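Local coordinates for general glycosylation pathway protein (Campylobacter jejuni, PDB 3AAG) that transfers a preassembled heptasaccharide from a lipid carrier to acceptor asparagines, this chain being the periplasmic C-terminal globular domain of that oligosaccharyltransferase, at residues Y38-P41 / V42-Y45; A77-A80 / R81-V84; A144-S147 / L148-T152. All coordinates share one frame; numbering follows the deposited sequence.

Contact 1 (Y38-P41 / V42-Y45); sequences YGYP and VRYY
Tyr38 and Val42 meet at the start of helix 39-46, which begins within the WWDYG motif, whose last two residues are Tyr38 and Gly39. Four successive i to i+4 bonds build the first two turns. The first runs from Val42 N to Tyr38 O (3.0 Å), and the next, from Arg43 N to Gly39 O, arrives tilted from the carbonyl plane by 23°. Tyr44 N and Tyr45 N then bind the carbonyls of Tyr40 and Pro41, so the proline serves as an acceptor near the helix start, where its own nitrogen has no proton to offer.

The side chains follow the same spacing. Val42 turns CG2 back along the helix toward Tyr38, whose CB lies 4.3 Å from it. On another flank the ring of Tyr45 reaches back to Pro41, its CE1 4.2 Å from the proline CB. Arg43 has CG anti to its carbonyl carbon (chi1 -73°), which lays CG beside Gly39 O at 3.3 Å. A bend at chi3 then turns one guanidinium face to Tyr40, where Arg43 NH1 stands 4.3 Å from ring atom CE2.

Farther out, Val42 and Tyr45 both rest on Leu19 of helix 15-21, while the ring of Tyr38 packs against Met146. The same NH1 of Arg43 makes a salt bridge with OD2 of Asp53.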
loop_
_atom_site.group_PDB
_atom_site.type_symbol
_atom_site.label_atom_id
_atom_site.label_comp_id
_atom_site.label_asym_id
_atom_site.label_seq_id
_atom_site.Cartn_x
_atom_site.Cartn_y
_atom_site.Cartn_z
ATOM N N TYR A 38 -9.989 -6.786 -4.905
ATOM C CA TYR A 38 -10.276 -7.727 -3.831
ATOM C C TYR A 38 -11.594 -7.380 -3.153
ATOM O O TYR A 38 -12.010 -8.041 -2.202
ATOM C CB TYR A 38 -9.133 -7.738 -2.815
ATOM C CG TYR A 38 -7.766 -7.588 -3.449
ATOM C CD1 TYR A 38 -7.334 -8.472 -4.431
ATOM C CD2 TYR A 38 -6.911 -6.564 -3.068
ATOM C CE1 TYR A 38 -6.087 -8.339 -5.012
ATOM C CE2 TYR A 38 -5.661 -6.424 -3.644
ATOM C CZ TYR A 38 -5.256 -7.312 -4.616
ATOM O OH TYR A 38 -4.011 -7.170 -5.191
ATOM N N GLY A 39 -12.250 -6.340 -3.655
ATOM C CA GLY A 39 -13.527 -5.905 -3.104
ATOM C C GLY A 39 -14.511 -7.047 -2.935
ATOM O O GLY A 39 -15.071 -7.242 -1.858
ATOM N N TYR A 40 -14.726 -7.809 -4.002
ATOM C CA TYR A 40 -15.717 -8.875 -3.970
ATOM C C TYR A 40 -15.308 -10.038 -3.070
ATOM O O TYR A 40 -16.070 -10.440 -2.191
ATOM C CB TYR A 40 -16.059 -9.355 -5.381
ATOM C CG TYR A 40 -16.991 -8.414 -6.107
ATOM C CD1 TYR A 40 -16.655 -7.888 -7.349
ATOM C CD2 TYR A 40 -18.201 -8.035 -5.541
ATOM C CE1 TYR A 40 -17.506 -7.020 -8.011
ATOM C CE2 TYR A 40 -19.055 -7.170 -6.194
ATOM C CZ TYR A 40 -18.703 -6.667 -7.428
ATOM O OH TYR A 40 -19.556 -5.806 -8.077
ATOM N N PRO A 41 -14.098 -10.579 -3.276
ATOM C CA PRO A 41 -13.630 -11.644 -2.400
ATOM C C PRO A 41 -13.832 -11.290 -0.929
ATOM O O PRO A 41 -14.355 -12.101 -0.163
ATOM C CB PRO A 41 -12.142 -11.733 -2.729
ATOM C CG PRO A 41 -12.057 -11.303 -4.147
ATOM C CD PRO A 41 -13.120 -10.254 -4.329
ATOM N N VAL A 42 -13.425 -10.087 -0.542
ATOM C CA VAL A 42 -13.496 -9.683 0.860
ATOM C C VAL A 42 -14.936 -9.634 1.368
ATOM O O VAL A 42 -15.235 -10.118 2.460
ATOM C CB VAL A 42 -12.810 -8.323 1.104
ATOM C CG1 VAL A 42 -13.028 -7.873 2.535
ATOM C CG2 VAL A 42 -11.322 -8.415 0.793
ATOM N N ARG A 43 -15.827 -9.051 0.572
ATOM C CA ARG A 43 -17.225 -8.945 0.967
ATOM C C ARG A 43 -17.865 -10.318 1.072
ATOM O O ARG A 43 -18.737 -10.540 1.911
ATOM C CB ARG A 43 -18.005 -8.073 -0.013
ATOM C CG ARG A 43 -17.686 -6.592 0.099
ATOM C CD ARG A 43 -18.204 -5.823 -1.103
ATOM N NE ARG A 43 -19.660 -5.863 -1.179
ATOM C CZ ARG A 43 -20.379 -5.192 -2.074
ATOM N NH1 ARG A 43 -19.773 -4.425 -2.974
ATOM N NH2 ARG A 43 -21.703 -5.286 -2.070
ATOM N N TYR A 44 -17.431 -11.243 0.220
ATOM C CA TYR A 44 -17.990 -12.585 0.234
ATOM C C TYR A 44 -17.489 -13.400 1.418
ATOM O O TYR A 44 -18.276 -14.025 2.124
ATOM C CB TYR A 44 -17.713 -13.331 -1.072
ATOM C CG TYR A 44 -18.420 -14.665 -1.122
ATOM C CD1 TYR A 44 -19.691 -14.777 -1.666
ATOM C CD2 TYR A 44 -17.830 -15.804 -0.590
ATOM C CE1 TYR A 44 -20.347 -15.986 -1.696
ATOM C CE2 TYR A 44 -18.479 -17.020 -0.615
ATOM C CZ TYR A 44 -19.738 -17.107 -1.167
ATOM O OH TYR A 44 -20.390 -18.320 -1.192
ATOM N N TYR A 45 -16.177 -13.393 1.628
ATOM C CA TYR A 45 -15.560 -14.239 2.647
ATOM C C TYR A 45 -15.724 -13.659 4.050
ATOM O O TYR A 45 -15.862 -14.399 5.020
ATOM C CB TYR A 45 -14.072 -14.446 2.352
ATOM C CG TYR A 45 -13.783 -15.242 1.098
ATOM C CD1 TYR A 45 -12.865 -14.782 0.160
ATOM C CD2 TYR A 45 -14.420 -16.454 0.853
ATOM C CE1 TYR A 45 -12.589 -15.502 -0.988
ATOM C CE2 TYR A 45 -14.150 -17.187 -0.297
ATOM C CZ TYR A 45 -13.234 -16.704 -1.214
ATOM O OH TYR A 45 -12.955 -17.418 -2.357
#

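Contact 2 (A77-A80 / R81-V84); sequences ANMA and RLSV
Met79 and Ser83 carry the polar core of this helical turn, one step of the i to i+4 ladder in helix 73-87. Met79 O takes two donors from the same serine: the backbone N of Ser83, and its hydroxyl OG at 2.9 Å. A chi1 of 66° sets OG between its own N and carbonyl carbon and folds it back onto the preceding turn; it meets the Met79 carbonyl from above its plane, 40° out of it. Nearby, Leu82 N binds Asn78 O at 2.8 Å in the carbonyl plane, and the leucine CG lies 3.4 Å from the same oxygen.

The Ala77 end is looser. Its carbonyl receives only a weak bond from Arg81 N, at 3.4 Å, and its methyl points away from the following turn. No flank here faces solvent: Met79 packs on Phe64 and Phe67 of helix 63-67, and Val84 on strands 31-33 and 138-140.

Arg81 leads its guanidinium away to Glu85, Arg136 O and the C-terminal Ile291 O. The buried Ser83 hydroxyl is thus met by a carbonyl of its own helix, whereas the Arg81 guanidinium draws on a carboxylate and carbonyls gathered around it, which probably makes burying its charge affordable.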
loop_
_atom_site.group_PDB
_atom_site.type_symbol
_atom_site.label_atom_id
_atom_site.label_comp_id
_atom_site.label_asym_id
_atom_site.label_seq_id
_atom_site.Cartn_x
_atom_site.Cartn_y
_atom_site.Cartn_z
ATOM N N ALA A 77 -3.715 6.038 8.329
ATOM C CA ALA A 77 -4.543 5.781 9.498
ATOM C C ALA A 77 -5.717 6.752 9.542
ATOM O O ALA A 77 -6.852 6.360 9.808
ATOM C CB ALA A 77 -3.717 5.883 10.772
ATOM N N ASN A 78 -5.436 8.023 9.271
ATOM C CA ASN A 78 -6.453 9.063 9.345
ATOM C C ASN A 78 -7.473 8.988 8.213
ATOM O O ASN A 78 -8.680 9.058 8.452
ATOM C CB ASN A 78 -5.804 10.447 9.393
ATOM C CG ASN A 78 -5.100 10.711 10.708
ATOM O OD1 ASN A 78 -5.315 10.002 11.692
ATOM N ND2 ASN A 78 -4.249 11.731 10.733
HETATM N N MSE A 79 -6.987 8.848 6.983
HETATM C CA MSE A 79 -7.871 8.710 5.828
HETATM C C MSE A 79 -8.782 7.498 5.979
HETATM O O MSE A 79 -9.979 7.570 5.703
HETATM C CB MSE A 79 -7.060 8.597 4.538
HETATM C CG MSE A 79 -7.043 9.865 3.705
HETATM SE SE MSE A 79 -8.837 10.467 3.234
HETATM C CE MSE A 79 -9.830 9.567 4.651
ATOM N N ALA A 80 -8.206 6.385 6.420
ATOM C CA ALA A 80 -8.985 5.186 6.684
ATOM C C ALA A 80 -10.231 5.550 7.480
ATOM O O ALA A 80 -11.349 5.195 7.102
ATOM C CB ALA A 80 -8.145 4.162 7.437
ATOM N N ARG A 81 -10.032 6.273 8.578
ATOM C CA ARG A 81 -11.137 6.679 9.433
ATOM C C ARG A 81 -12.053 7.675 8.732
ATOM O O ARG A 81 -13.275 7.547 8.786
ATOM C CB ARG A 81 -10.615 7.280 10.737
ATOM C CG ARG A 81 -11.709 7.680 11.708
ATOM C CD ARG A 81 -12.756 6.588 11.834
ATOM N NE ARG A 81 -12.294 5.480 12.664
ATOM C CZ ARG A 81 -13.023 4.405 12.947
ATOM N NH1 ARG A 81 -14.255 4.291 12.468
ATOM N NH2 ARG A 81 -12.524 3.445 13.710
ATOM N N LEU A 82 -11.461 8.666 8.075
ATOM C CA LEU A 82 -12.242 9.711 7.426
ATOM C C LEU A 82 -13.081 9.156 6.280
ATOM O O LEU A 82 -14.294 9.361 6.234
ATOM C CB LEU A 82 -11.337 10.838 6.929
ATOM C CG LEU A 82 -10.705 11.730 8.003
ATOM C CD1 LEU A 82 -10.168 13.014 7.386
ATOM C CD2 LEU A 82 -11.704 12.041 9.107
ATOM N N SER A 83 -12.435 8.452 5.357
ATOM C CA SER A 83 -13.122 7.955 4.172
ATOM C C SER A 83 -14.253 6.999 4.542
ATOM O O SER A 83 -15.345 7.063 3.976
ATOM C CB SER A 83 -12.136 7.270 3.226
ATOM O OG SER A 83 -11.603 6.098 3.816
ATOM N N VAL A 84 -13.987 6.113 5.498
ATOM C CA VAL A 84 -14.997 5.177 5.971
ATOM C C VAL A 84 -16.181 5.910 6.585
ATOM O O VAL A 84 -17.335 5.611 6.281
ATOM C CB VAL A 84 -14.424 4.207 7.012
ATOM C CG1 VAL A 84 -15.547 3.461 7.713
ATOM C CG2 VAL A 84 -13.458 3.236 6.356
#

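Contact 3 (A144-S147 / L148-T152); sequences ARMS and LIFST
Met146 and Ile149 form a tight local turn that joins the loop after strand 138-140 to helix 150-155. It lies in what is probably the MI motif, and Ile149 probably contacts the acceptor peptide. Bonds between residues three apart carry the chain through the turn. Ile149 N reaches Met146 O at 2.7 Å, coming from above the carbonyl plane. Leu148 N likewise stands well out of the plane of Arg145 O, to which it bonds at 3.3 Å, whereas Phe150 N makes a weak bond to Ser147 O.

Ser147 steadies the start of the turn. Its N and its OG bond to Ala144 O from opposite faces of that carbonyl, the hydroxyl at 3.0 Å, so the serine is tied twice to one oxygen of the 3-10 segment 144-146.

The apolar side depends on Met146, a selenomethionine here. Its extended first part crosses Ile149 at about a right angle, with CG 3.9 Å from both CG1 and CD1 of the isoleucine. Ile149, the N-cap residue of the helix, turns CG1 in between its main-chain neighbours (chi1 54°). A bend at chi3 then carries the methyl CE of Met146 to 4.3 Å from Phe150 CD1.

Outward, Ile149 leans on Trp35 of the WWDYG motif. On helix 260-266, Tyr261 touches Met146 and Ser147 and meets the ring of Phe150 at about 45°, while Phe172, at the start of strand 172-179, packs edge-to-face with that same ring.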
loop_
_atom_site.group_PDB
_atom_site.type_symbol
_atom_site.label_atom_id
_atom_site.label_comp_id
_atom_site.label_asym_id
_atom_site.label_seq_id
_atom_site.Cartn_x
_atom_site.Cartn_y
_atom_site.Cartn_z
ATOM N N ALA A 144 0.299 -9.945 -0.547
ATOM C CA ALA A 144 1.534 -9.938 -1.321
ATOM C C ALA A 144 1.270 -9.602 -2.788
ATOM O O ALA A 144 1.883 -8.693 -3.346
ATOM C CB ALA A 144 2.239 -11.278 -1.200
ATOM N N ARG A 145 0.353 -10.337 -3.407
ATOM C CA ARG A 145 0.161 -10.264 -4.851
ATOM C C ARG A 145 -0.109 -8.847 -5.346
ATOM O O ARG A 145 -0.041 -8.583 -6.546
ATOM C CB ARG A 145 -0.967 -11.198 -5.296
ATOM C CG ARG A 145 -2.310 -10.905 -4.648
ATOM C CD ARG A 145 -3.284 -12.053 -4.849
ATOM N NE ARG A 145 -4.016 -11.924 -6.105
ATOM C CZ ARG A 145 -5.338 -11.823 -6.193
ATOM N NH1 ARG A 145 -6.083 -11.838 -5.094
ATOM N NH2 ARG A 145 -5.918 -11.707 -7.382
HETATM N N MSE A 146 -0.418 -7.934 -4.428
HETATM C CA MSE A 146 -0.741 -6.561 -4.813
HETATM C C MSE A 146 0.484 -5.819 -5.342
HETATM O O MSE A 146 0.365 -4.917 -6.171
HETATM C CB MSE A 146 -1.375 -5.787 -3.651
HETATM C CG MSE A 146 -1.881 -4.399 -4.044
HETATM SE SE MSE A 146 -2.820 -3.442 -2.616
HETATM C CE MSE A 146 -1.470 -3.564 -1.211
ATOM N N SER A 147 1.661 -6.204 -4.864
ATOM C CA SER A 147 2.907 -5.658 -5.395
ATOM C C SER A 147 2.884 -5.568 -6.922
ATOM O O SER A 147 3.337 -4.582 -7.499
ATOM C CB SER A 147 4.103 -6.493 -4.931
ATOM O OG SER A 147 3.989 -7.834 -5.373
ATOM N N LEU A 148 2.353 -6.600 -7.572
ATOM C CA LEU A 148 2.362 -6.660 -9.030
ATOM C C LEU A 148 1.501 -5.569 -9.656
ATOM O O LEU A 148 1.593 -5.315 -10.856
ATOM C CB LEU A 148 1.896 -8.030 -9.521
ATOM C CG LEU A 148 2.824 -9.217 -9.256
ATOM C CD1 LEU A 148 2.212 -10.490 -9.809
ATOM C CD2 LEU A 148 4.202 -8.974 -9.851
ATOM N N ILE A 149 0.662 -4.932 -8.846
ATOM C CA ILE A 149 -0.272 -3.929 -9.353
ATOM C C ILE A 149 -0.180 -2.622 -8.576
ATOM O O ILE A 149 -0.882 -1.660 -8.884
ATOM C CB ILE A 149 -1.731 -4.426 -9.311
ATOM C CG1 ILE A 149 -2.093 -4.904 -7.902
ATOM C CG2 ILE A 149 -1.953 -5.523 -10.339
ATOM C CD1 ILE A 149 -3.552 -4.721 -7.557
ATOM N N PHE A 150 0.687 -2.593 -7.569
ATOM C CA PHE A 150 0.743 -1.466 -6.643
ATOM C C PHE A 150 1.035 -0.150 -7.356
ATOM O O PHE A 150 0.575 0.912 -6.934
ATOM C CB PHE A 150 1.782 -1.716 -5.548
ATOM C CG PHE A 150 1.680 -0.762 -4.392
ATOM C CD1 PHE A 150 0.514 -0.678 -3.647
ATOM C CD2 PHE A 150 2.748 0.055 -4.053
ATOM C CE1 PHE A 150 0.412 0.201 -2.581
ATOM C CE2 PHE A 150 2.656 0.937 -2.988
ATOM C CZ PHE A 150 1.484 1.010 -2.251
ATOM N N SER A 151 1.800 -0.221 -8.438
ATOM C CA SER A 151 2.064 0.951 -9.258
ATOM C C SER A 151 0.760 1.621 -9.668
ATOM O O SER A 151 0.617 2.841 -9.572
ATOM C CB SER A 151 2.863 0.561 -10.501
ATOM O OG SER A 151 3.424 1.705 -11.118
ATOM N N THR A 152 -0.191 0.814 -10.127
ATOM C CA THR A 152 -1.494 1.322 -10.530
ATOM C C THR A 152 -2.304 1.769 -9.323
ATOM O O THR A 152 -3.034 2.758 -9.389
ATOM C CB THR A 152 -2.294 0.267 -11.308
ATOM O OG1 THR A 152 -1.726 0.101 -12.613
ATOM C CG2 THR A 152 -3.745 0.697 -11.445
#

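In the fold
All three contacts are local, between residues close in sequence, in the STT3/PglB/AglB core region, yet each answers to different surroundings. Contact 2 is wholly buried, with its arginine drawn into internal polar partners. Contacts 1 and 3 are partly exposed, and in contact 1 Tyr40, Arg43 and Tyr44 lie at the surface. Contacts 1 and 3 touch, although their centres are about 17 Å apart: Tyr38 OH packs 3.4 Å from Ile149 CD1. That junction brings the WWDYG and MI motifs together, the pair that in this family defines the pocket for the sequon +2 Ser/Thr. Contact 2 touches neither, its nearest atoms about 12 Å from contact 1.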